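Local coordinates for putative flagellar hook-associated protein (Vibrio parahaemolyticus, PDB 3PWX) that probably serves as a structural component of the bacterial flagellum, at residues A[25-30]-A[206-211]; A[101-106]-A[124-129]; A[134-139]-A[198-203]. All blocks are in the same frame, centred on the assembly; numbering follows the deposited sequence.

From the N terminus, the chain first runs up the long helix 7-61, where residues 25-30 form one half of contact 1; the other half comes only on the last helix, 172-223, so contact 1 closes the widest loop. Contacts 2 and 3 are nested inside it, in series. Contact 2 closes a short loop, joining the turn after helix 71-89 to the chain entering strand 127-131. Contact 3 opens on the partner strand 134-137 and closes on helix 172-223, about two turns before contact 1 does. Together they tie the helix pair, the hairpin 127-137 and the turn at 101-106 into one body.

Contact 1 of 3, residues A[25-30]-A[206-211]; sequences QYQSNI and LMDGAH
Gln27 and Asp208 face each other with their CA atoms 6.1 Å apart, where the helical segments 25-30 and 206-211 run nearly antiparallel (156° between their directions) with axes 10.0 Å from each other. Gln27 stretches across the gap: its CG and CD pass along His211 CB, the CG contact measuring 3.6 Å, and the amide finishes beside the carboxylate of Asp208. Gln27 NE2 gives Asp208 OD2 a weak hydrogen bond of 3.2 Å, bent to 149° at the hydrogen, and the amide and carboxylate planes are twisted against each other. Asp208 meets it because its CG is anti to the backbone N (chi1 -161°), which carries OD2 toward the other helix. Ser212 OG is a second weak partner of the Gln27 amide.

His211 is packed between three side chains. Its NE2 lies 3.3 Å from Tyr26 CB, while the two rings run almost parallel but are slid so far along each other that they barely overlap, with centroids 5.4 Å apart. Ile30 CD1 comes up to the edge of the imidazole, 3.9 Å from His211 CD2, and the same methyl rests 3.9 Å from Met207 CB. The selenium end of Met207 turns away, Met207 also packing on Asn203 of the second subunit.

His211 NE2 is hydrogen-bonded to Val130 O of the hairpin, and Tyr26 and Ile30 also touch strand 127-131. This is an antiparallel pairing of the first and last long helices, residues 25-30 falling in a predicted coiled coil. Gln27 and Asp208 make a weak polar link on the partly exposed side, whereas buried Ile30 packs on both Met207 and His211, and the bond to Val130 probably helps to fix the rotation of the imidazole, with Ile30 CD1 at its edge.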
loop_
_atom_site.group_PDB
_atom_site.type_symbol
_atom_site.label_atom_id
_atom_site.label_comp_id
_atom_site.label_asym_id
_atom_site.label_seq_id
_atom_site.Cartn_x
_atom_site.Cartn_y
_atom_site.Cartn_z
ATOM N N GLN A 25 15.744 -7.480 1.771
ATOM C CA GLN A 25 14.978 -7.333 0.558
ATOM C C GLN A 25 13.956 -6.193 0.662
ATOM O O GLN A 25 13.840 -5.364 -0.262
ATOM C CB GLN A 25 14.312 -8.634 0.139
ATOM C CG GLN A 25 14.028 -8.597 -1.354
ATOM C CD GLN A 25 12.993 -9.670 -1.814
ATOM O OE1 GLN A 25 12.004 -9.337 -2.517
ATOM N NE2 GLN A 25 13.219 -10.949 -1.424
ATOM N N TYR A 26 13.217 -6.124 1.769
ATOM C CA TYR A 26 12.285 -5.012 1.934
ATOM C C TYR A 26 13.002 -3.688 1.873
ATOM O O TYR A 26 12.513 -2.760 1.269
ATOM C CB TYR A 26 11.519 -5.093 3.227
ATOM C CG TYR A 26 10.565 -6.258 3.299
ATOM C CD1 TYR A 26 9.643 -6.502 2.283
ATOM C CD2 TYR A 26 10.545 -7.093 4.407
ATOM C CE1 TYR A 26 8.714 -7.627 2.361
ATOM C CE2 TYR A 26 9.637 -8.190 4.486
ATOM C CZ TYR A 26 8.739 -8.448 3.454
ATOM O OH TYR A 26 7.833 -9.485 3.571
ATOM N N GLN A 27 14.171 -3.571 2.486
ATOM C CA GLN A 27 14.809 -2.282 2.525
ATOM C C GLN A 27 15.343 -1.922 1.154
ATOM O O GLN A 27 15.503 -0.714 0.821
ATOM C CB GLN A 27 15.903 -2.226 3.573
ATOM C CG GLN A 27 15.403 -2.462 4.967
ATOM C CD GLN A 27 16.419 -2.025 5.986
ATOM O OE1 GLN A 27 17.290 -2.794 6.336
ATOM N NE2 GLN A 27 16.325 -0.751 6.450
ATOM N N SER A 28 15.588 -2.947 0.349
ATOM C CA SER A 28 15.944 -2.728 -1.047
ATOM C C SER A 28 14.753 -2.300 -1.883
ATOM O O SER A 28 14.929 -1.553 -2.833
ATOM C CB SER A 28 16.589 -3.956 -1.661
ATOM O OG SER A 28 16.675 -3.780 -3.053
ATOM N N ASN A 29 13.546 -2.758 -1.544
ATOM C CA ASN A 29 12.330 -2.328 -2.237
ATOM C C ASN A 29 12.068 -0.878 -1.915
ATOM O O ASN A 29 11.735 -0.080 -2.805
ATOM C CB ASN A 29 11.139 -3.169 -1.786
ATOM C CG ASN A 29 11.164 -4.575 -2.367
ATOM O OD1 ASN A 29 12.045 -4.926 -3.166
ATOM N ND2 ASN A 29 10.183 -5.406 -1.955
ATOM N N ILE A 30 12.246 -0.525 -0.643
ATOM C CA ILE A 30 12.035 0.833 -0.186
ATOM C C ILE A 30 13.055 1.882 -0.771
ATOM O O ILE A 30 12.654 2.939 -1.288
ATOM C CB ILE A 30 12.078 0.861 1.322
ATOM C CG1 ILE A 30 11.024 -0.108 1.886
ATOM C CG2 ILE A 30 11.937 2.277 1.858
ATOM C CD1 ILE A 30 10.933 -0.004 3.405
ATOM N N LEU A 206 9.571 5.746 7.918
ATOM C CA LEU A 206 9.092 4.997 9.082
ATOM C C LEU A 206 9.274 3.489 8.909
ATOM O O LEU A 206 9.813 2.866 9.789
ATOM C CB LEU A 206 7.635 5.297 9.427
ATOM C CG LEU A 206 7.410 6.644 10.088
ATOM C CD1 LEU A 206 5.978 7.095 9.933
ATOM C CD2 LEU A 206 7.821 6.643 11.589
HETATM N N MSE A 207 8.831 2.893 7.810
HETATM C CA MSE A 207 9.041 1.451 7.606
HETATM C C MSE A 207 10.478 1.037 7.616
HETATM O O MSE A 207 10.834 0.006 8.175
HETATM C CB MSE A 207 8.542 1.028 6.253
HETATM C CG MSE A 207 7.105 1.303 6.047
HETATM SE SE MSE A 207 5.879 0.131 7.029
HETATM C CE MSE A 207 4.513 0.852 5.832
ATOM N N ASP A 208 11.296 1.799 6.926
ATOM C CA ASP A 208 12.723 1.539 6.841
ATOM C C ASP A 208 13.412 1.599 8.243
ATOM O O ASP A 208 14.242 0.759 8.598
ATOM C CB ASP A 208 13.320 2.571 5.883
ATOM C CG ASP A 208 14.649 2.163 5.355
ATOM O OD1 ASP A 208 15.631 2.785 5.798
ATOM O OD2 ASP A 208 14.721 1.216 4.525
ATOM N N GLY A 209 13.015 2.559 9.058
ATOM C CA GLY A 209 13.528 2.675 10.431
ATOM C C GLY A 209 13.202 1.455 11.300
ATOM O O GLY A 209 14.027 0.993 12.097
ATOM N N ALA A 210 11.991 0.936 11.136
ATOM C CA ALA A 210 11.565 -0.229 11.868
ATOM C C ALA A 210 12.333 -1.484 11.399
ATOM O O ALA A 210 12.693 -2.358 12.226
ATOM C CB ALA A 210 10.087 -0.405 11.709
ATOM N N HIS A 211 12.589 -1.561 10.086
ATOM C CA HIS A 211 13.405 -2.631 9.499
ATOM C C HIS A 211 14.838 -2.564 10.015
ATOM O O HIS A 211 15.486 -3.576 10.185
ATOM C CB HIS A 211 13.438 -2.488 7.985
ATOM C CG HIS A 211 12.225 -3.025 7.296
ATOM N ND1 HIS A 211 11.558 -4.150 7.732
ATOM C CD2 HIS A 211 11.584 -2.627 6.169
ATOM C CE1 HIS A 211 10.533 -4.392 6.937
ATOM N NE2 HIS A 211 10.533 -3.496 5.971
#

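Contact 2 of 3, residues A[101-106]-A[124-129]; sequences SGTKTD and DVRVVT
Thr103 leans on Asp124 from its first side-chain atom onward. CB stands 3.8 Å from Asp124 OD2; from there the branches divide. The methyl CG2 packs 3.5 Å from Asp124 CB, with its other flank turned loosely toward Arg126 CD. The hydroxyl OG1, placed between the backbone N and the carbonyl carbon by a chi1 of 46°, gives a 2.8 Å hydrogen bond to Asp124 OD2, which it meets from above the carboxylate plane, 44° out of it. Asn122 ND2 is also hydrogen-bonded to OG1, so this hydroxyl is gripped by two bonds, and Asn122 OD1 takes up the backbone N of Asp124.

Thr103 owes its place to the type II' beta turn from Ser101 to Lys104, in which Gly102 takes the position with positive phi that suits glycine. This turn meets the chain just as it leads into strand 127-131, the first strand of the hairpin. Gly102 CA approaches Asp124 O at 3.6 Å, in a CA-H...O contact, since the two backbones come closest here.

Arg126 folds back toward the turn, its chain bent at chi2 and chi3. The carbonyl oxygen of Gly102 sits over one face of the guanidinium, offset toward the rim and 3.7 Å from Arg126 NE, so the contact is made across the flat group and not along an N-H. Thr105 CG2 lies 3.9 Å from Arg126 NH1. The Thr105 side chain is about 4 Å from that of His97, a magnesium-binding residue in a crystal structure of this protein; separately, a magnesium ion lies about 5 Å from the Thr105 side chain.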
loop_
_atom_site.group_PDB
_atom_site.type_symbol
_atom_site.label_atom_id
_atom_site.label_comp_id
_atom_site.label_asym_id
_atom_site.label_seq_id
_atom_site.Cartn_x
_atom_site.Cartn_y
_atom_site.Cartn_z
ATOM N N SER A 101 1.710 6.916 -17.171
ATOM C CA SER A 101 0.612 6.293 -17.875
ATOM C C SER A 101 -0.289 5.311 -17.093
ATOM O O SER A 101 -1.140 4.596 -17.695
ATOM C CB SER A 101 1.183 5.605 -19.132
ATOM O OG SER A 101 1.491 6.620 -20.119
ATOM N N GLY A 102 -0.165 5.244 -15.780
ATOM C CA GLY A 102 -0.982 4.277 -15.095
ATOM C C GLY A 102 -0.475 2.878 -15.462
ATOM O O GLY A 102 0.707 2.645 -15.476
ATOM N N THR A 103 -1.349 1.910 -15.746
ATOM C CA THR A 103 -0.834 0.559 -16.066
ATOM C C THR A 103 -0.553 0.334 -17.545
ATOM O O THR A 103 -0.152 -0.762 -17.929
ATOM C CB THR A 103 -1.752 -0.543 -15.630
ATOM O OG1 THR A 103 -3.086 -0.207 -16.026
ATOM C CG2 THR A 103 -1.638 -0.759 -14.128
ATOM N N LYS A 104 -0.775 1.334 -18.373
ATOM C CA LYS A 104 -0.492 1.210 -19.820
ATOM C C LYS A 104 0.973 1.679 -20.084
ATOM O O LYS A 104 1.187 2.738 -20.716
ATOM C CB LYS A 104 -1.465 2.066 -20.627
ATOM C CG LYS A 104 -2.948 1.812 -20.497
ATOM C CD LYS A 104 -3.611 2.691 -21.556
ATOM C CE LYS A 104 -5.110 2.533 -21.671
ATOM N NZ LYS A 104 -5.555 3.230 -22.940
ATOM N N THR A 105 1.946 0.899 -19.592
ATOM C CA THR A 105 3.347 1.307 -19.422
ATOM C C THR A 105 4.117 1.516 -20.728
ATOM O O THR A 105 5.144 2.211 -20.735
ATOM C CB THR A 105 4.135 0.289 -18.562
ATOM O OG1 THR A 105 3.795 -1.030 -18.993
ATOM C CG2 THR A 105 3.794 0.382 -16.991
ATOM N N ASP A 106 3.644 0.920 -21.833
ATOM C CA ASP A 106 4.234 1.174 -23.156
ATOM C C ASP A 106 3.468 2.209 -23.992
ATOM O O ASP A 106 3.756 2.452 -25.145
ATOM C CB ASP A 106 4.398 -0.136 -23.909
ATOM C CG ASP A 106 5.270 -1.105 -23.163
ATOM O OD1 ASP A 106 6.483 -0.837 -23.033
ATOM O OD2 ASP A 106 4.742 -2.132 -22.674
ATOM N N ASP A 124 -4.607 3.842 -13.074
ATOM C CA ASP A 124 -4.316 2.721 -12.227
ATOM C C ASP A 124 -3.098 2.945 -11.348
ATOM O O ASP A 124 -2.104 3.569 -11.767
ATOM C CB ASP A 124 -4.041 1.513 -13.114
ATOM C CG ASP A 124 -5.308 0.889 -13.653
ATOM O OD1 ASP A 124 -6.373 1.538 -13.518
ATOM O OD2 ASP A 124 -5.227 -0.229 -14.226
ATOM N N VAL A 125 -3.110 2.361 -10.168
ATOM C CA VAL A 125 -1.951 2.485 -9.304
ATOM C C VAL A 125 -1.157 1.211 -9.409
ATOM O O VAL A 125 -1.729 0.177 -9.587
ATOM C CB VAL A 125 -2.359 2.758 -7.791
ATOM C CG1 VAL A 125 -3.073 4.132 -7.725
ATOM C CG2 VAL A 125 -3.257 1.691 -7.297
ATOM N N ARG A 126 0.156 1.311 -9.411
ATOM C CA ARG A 126 1.006 0.189 -9.122
ATOM C C ARG A 126 1.420 0.313 -7.665
ATOM O O ARG A 126 1.460 1.453 -7.060
ATOM C CB ARG A 126 2.287 0.251 -9.950
ATOM C CG ARG A 126 2.179 -0.226 -11.391
ATOM C CD ARG A 126 2.022 0.920 -12.346
ATOM N NE ARG A 126 3.201 1.211 -13.155
ATOM C CZ ARG A 126 3.787 2.404 -13.191
ATOM N NH1 ARG A 126 4.835 2.647 -13.991
ATOM N NH2 ARG A 126 3.306 3.378 -12.438
ATOM N N VAL A 127 1.757 -0.843 -7.115
ATOM C CA VAL A 127 2.175 -0.993 -5.727
ATOM C C VAL A 127 3.518 -1.714 -5.647
ATOM O O VAL A 127 3.899 -2.540 -6.523
ATOM C CB VAL A 127 1.161 -1.843 -4.912
ATOM C CG1 VAL A 127 -0.259 -1.294 -5.072
ATOM C CG2 VAL A 127 1.235 -3.287 -5.306
ATOM N N VAL A 128 4.179 -1.447 -4.535
ATOM C CA VAL A 128 5.404 -2.095 -4.122
ATOM C C VAL A 128 5.239 -2.532 -2.679
ATOM O O VAL A 128 4.740 -1.745 -1.800
ATOM C CB VAL A 128 6.563 -1.053 -4.256
ATOM C CG1 VAL A 128 7.723 -1.310 -3.296
ATOM C CG2 VAL A 128 7.041 -1.068 -5.668
ATOM N N THR A 129 5.684 -3.758 -2.419
ATOM C CA THR A 129 5.656 -4.379 -1.076
ATOM C C THR A 129 6.855 -3.889 -0.274
ATOM O O THR A 129 7.996 -3.995 -0.738
ATOM C CB THR A 129 5.717 -5.870 -1.184
ATOM O OG1 THR A 129 4.513 -6.287 -1.822
ATOM C CG2 THR A 129 5.779 -6.542 0.209
#

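Contact 3 of 3, residues A[134-139]-A[198-203]; sequences VTMDSN and GGRHNN
Arg200 reaches Met136 and the strand's exit with an extended chain: CG lies beside the backbone N, anti to the carbonyl carbon, and chi2 (176°) keeps the run to NE straight. Met136, a selenomethionine, does the reverse, bending at chi2 and chi3 so that its selenium swings toward the helix. The two side chains cross at a slant, Met136 SE lying 3.3 Å from Arg200 CG, and Met136 CE touching Asn203 CB at 4.1 Å.

The guanidinium lies against the backbone leaving strand 134-137. Its NH1 donates to Asn139 O at 3.2 Å in a nearly straight bond (174°); the acceptor sits in the guanidinium plane, yet the donor stands 57° out of the carbonyl plane. Asp137 O lies 3.2 Å from Arg200 NH1, but over a face of the group, where no N-H points at it, and Asp137 CB packs 3.8 Å from Arg200 NH2. The carboxylate of Asp137 stays farther off, OD2 being 4.6 Å from Arg200 NH2, near enough that the opposite charges may attract without a salt bridge. The salt bridge of Arg200 NH2 is with Glu196 OE2, one turn earlier, which probably helps to hold the buried guanidinium against the strand end.

Asn139 in turn uses its side chain to bond Arg126 N and Asp124 O, so the stretch receiving Arg200 is itself pinned to the neighbouring strand. This is a two-stranded antiparallel hairpin (127-131, 134-137) laid on the long helices 7-61 and 172-223; Val134, Thr135 and Met136 pair with a strand of the second subunit, continuing the sheet across the interface.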
loop_
_atom_site.group_PDB
_atom_site.type_symbol
_atom_site.label_atom_id
_atom_site.label_comp_id
_atom_site.label_asym_id
_atom_site.label_seq_id
_atom_site.Cartn_x
_atom_site.Cartn_y
_atom_site.Cartn_z
ATOM N N VAL A 134 2.448 -5.294 3.568
ATOM C CA VAL A 134 2.249 -3.888 3.464
ATOM C C VAL A 134 2.679 -3.390 2.083
ATOM O O VAL A 134 3.841 -3.553 1.706
ATOM C CB VAL A 134 3.081 -3.121 4.553
ATOM C CG1 VAL A 134 2.833 -1.568 4.452
ATOM C CG2 VAL A 134 2.832 -3.713 5.975
ATOM N N THR A 135 1.781 -2.733 1.349
ATOM C CA THR A 135 2.174 -2.186 0.067
ATOM C C THR A 135 2.084 -0.684 0.046
ATOM O O THR A 135 1.258 -0.064 0.733
ATOM C CB THR A 135 1.308 -2.703 -1.076
ATOM O OG1 THR A 135 0.022 -2.098 -0.945
ATOM C CG2 THR A 135 1.197 -4.222 -1.047
HETATM N N MSE A 136 2.950 -0.081 -0.738
HETATM C CA MSE A 136 2.913 1.391 -0.853
HETATM C C MSE A 136 2.673 1.711 -2.328
HETATM O O MSE A 136 3.264 1.034 -3.202
HETATM C CB MSE A 136 4.215 1.982 -0.380
HETATM C CG MSE A 136 4.515 3.332 -0.972
HETATM SE SE MSE A 136 3.583 4.724 0.107
HETATM C CE MSE A 136 4.249 3.909 1.826
ATOM N N ASP A 137 1.780 2.659 -2.628
ATOM C CA ASP A 137 1.513 3.030 -4.030
ATOM C C ASP A 137 2.704 3.781 -4.559
ATOM O O ASP A 137 3.262 4.606 -3.874
ATOM C CB ASP A 137 0.224 3.855 -4.160
ATOM C CG ASP A 137 -1.040 3.075 -3.679
ATOM O OD1 ASP A 137 -1.050 1.789 -3.610
ATOM O OD2 ASP A 137 -2.052 3.764 -3.380
ATOM N N SER A 138 3.109 3.507 -5.785
ATOM C CA SER A 138 4.399 3.954 -6.304
ATOM C C SER A 138 4.285 4.788 -7.544
ATOM O O SER A 138 5.309 5.350 -8.018
ATOM C CB SER A 138 5.280 2.718 -6.569
ATOM O OG SER A 138 4.711 1.913 -7.599
ATOM N N ASN A 139 3.080 4.964 -8.080
ATOM C CA ASN A 139 2.971 5.878 -9.223
ATOM C C ASN A 139 2.078 7.120 -9.080
ATOM O O ASN A 139 1.245 7.169 -8.175
ATOM C CB ASN A 139 2.599 5.107 -10.474
ATOM C CG ASN A 139 1.196 4.521 -10.424
ATOM O OD1 ASN A 139 0.724 3.972 -9.402
ATOM N ND2 ASN A 139 0.512 4.616 -11.565
ATOM N N GLY A 198 5.808 13.518 -1.124
ATOM C CA GLY A 198 6.577 13.743 0.119
ATOM C C GLY A 198 6.049 12.958 1.304
ATOM O O GLY A 198 6.815 12.485 2.064
ATOM N N GLY A 199 4.736 12.827 1.473
ATOM C CA GLY A 199 4.128 11.968 2.475
ATOM C C GLY A 199 4.490 10.499 2.245
ATOM O O GLY A 199 4.744 9.758 3.209
ATOM N N ARG A 200 4.517 10.045 0.990
ATOM C CA ARG A 200 5.028 8.690 0.719
ATOM C C ARG A 200 6.458 8.477 1.215
ATOM O O ARG A 200 6.715 7.593 2.026
ATOM C CB ARG A 200 4.867 8.315 -0.741
ATOM C CG ARG A 200 3.406 7.864 -1.021
ATOM C CD ARG A 200 3.236 7.581 -2.521
ATOM N NE ARG A 200 1.848 7.637 -2.934
ATOM C CZ ARG A 200 1.472 7.556 -4.203
ATOM N NH1 ARG A 200 2.388 7.422 -5.169
ATOM N NH2 ARG A 200 0.176 7.613 -4.517
ATOM N N HIS A 201 7.371 9.345 0.789
ATOM C CA HIS A 201 8.743 9.364 1.378
ATOM C C HIS A 201 8.834 9.208 2.891
ATOM O O HIS A 201 9.661 8.442 3.362
ATOM C CB HIS A 201 9.474 10.647 1.022
ATOM C CG HIS A 201 10.071 10.632 -0.344
ATOM N ND1 HIS A 201 10.899 9.619 -0.784
ATOM C CD2 HIS A 201 10.005 11.537 -1.357
ATOM C CE1 HIS A 201 11.292 9.883 -2.020
ATOM N NE2 HIS A 201 10.777 11.049 -2.381
ATOM N N ASN A 202 8.038 9.988 3.628
ATOM C CA ASN A 202 8.006 9.879 5.076
ATOM C C ASN A 202 7.521 8.533 5.622
ATOM O O ASN A 202 8.070 7.990 6.574
ATOM C CB ASN A 202 7.229 11.058 5.671
ATOM C CG ASN A 202 7.942 12.379 5.417
ATOM O OD1 ASN A 202 9.161 12.392 5.191
ATOM N ND2 ASN A 202 7.197 13.485 5.414
ATOM N N ASN A 203 6.491 7.989 5.009
ATOM C CA ASN A 203 5.961 6.769 5.483
ATOM C C ASN A 203 6.953 5.622 5.190
ATOM O O ASN A 203 7.211 4.753 6.080
ATOM C CB ASN A 203 4.557 6.603 4.928
ATOM C CG ASN A 203 3.512 7.275 5.815
ATOM O OD1 ASN A 203 3.658 7.312 7.061
ATOM N ND2 ASN A 203 2.444 7.747 5.220
#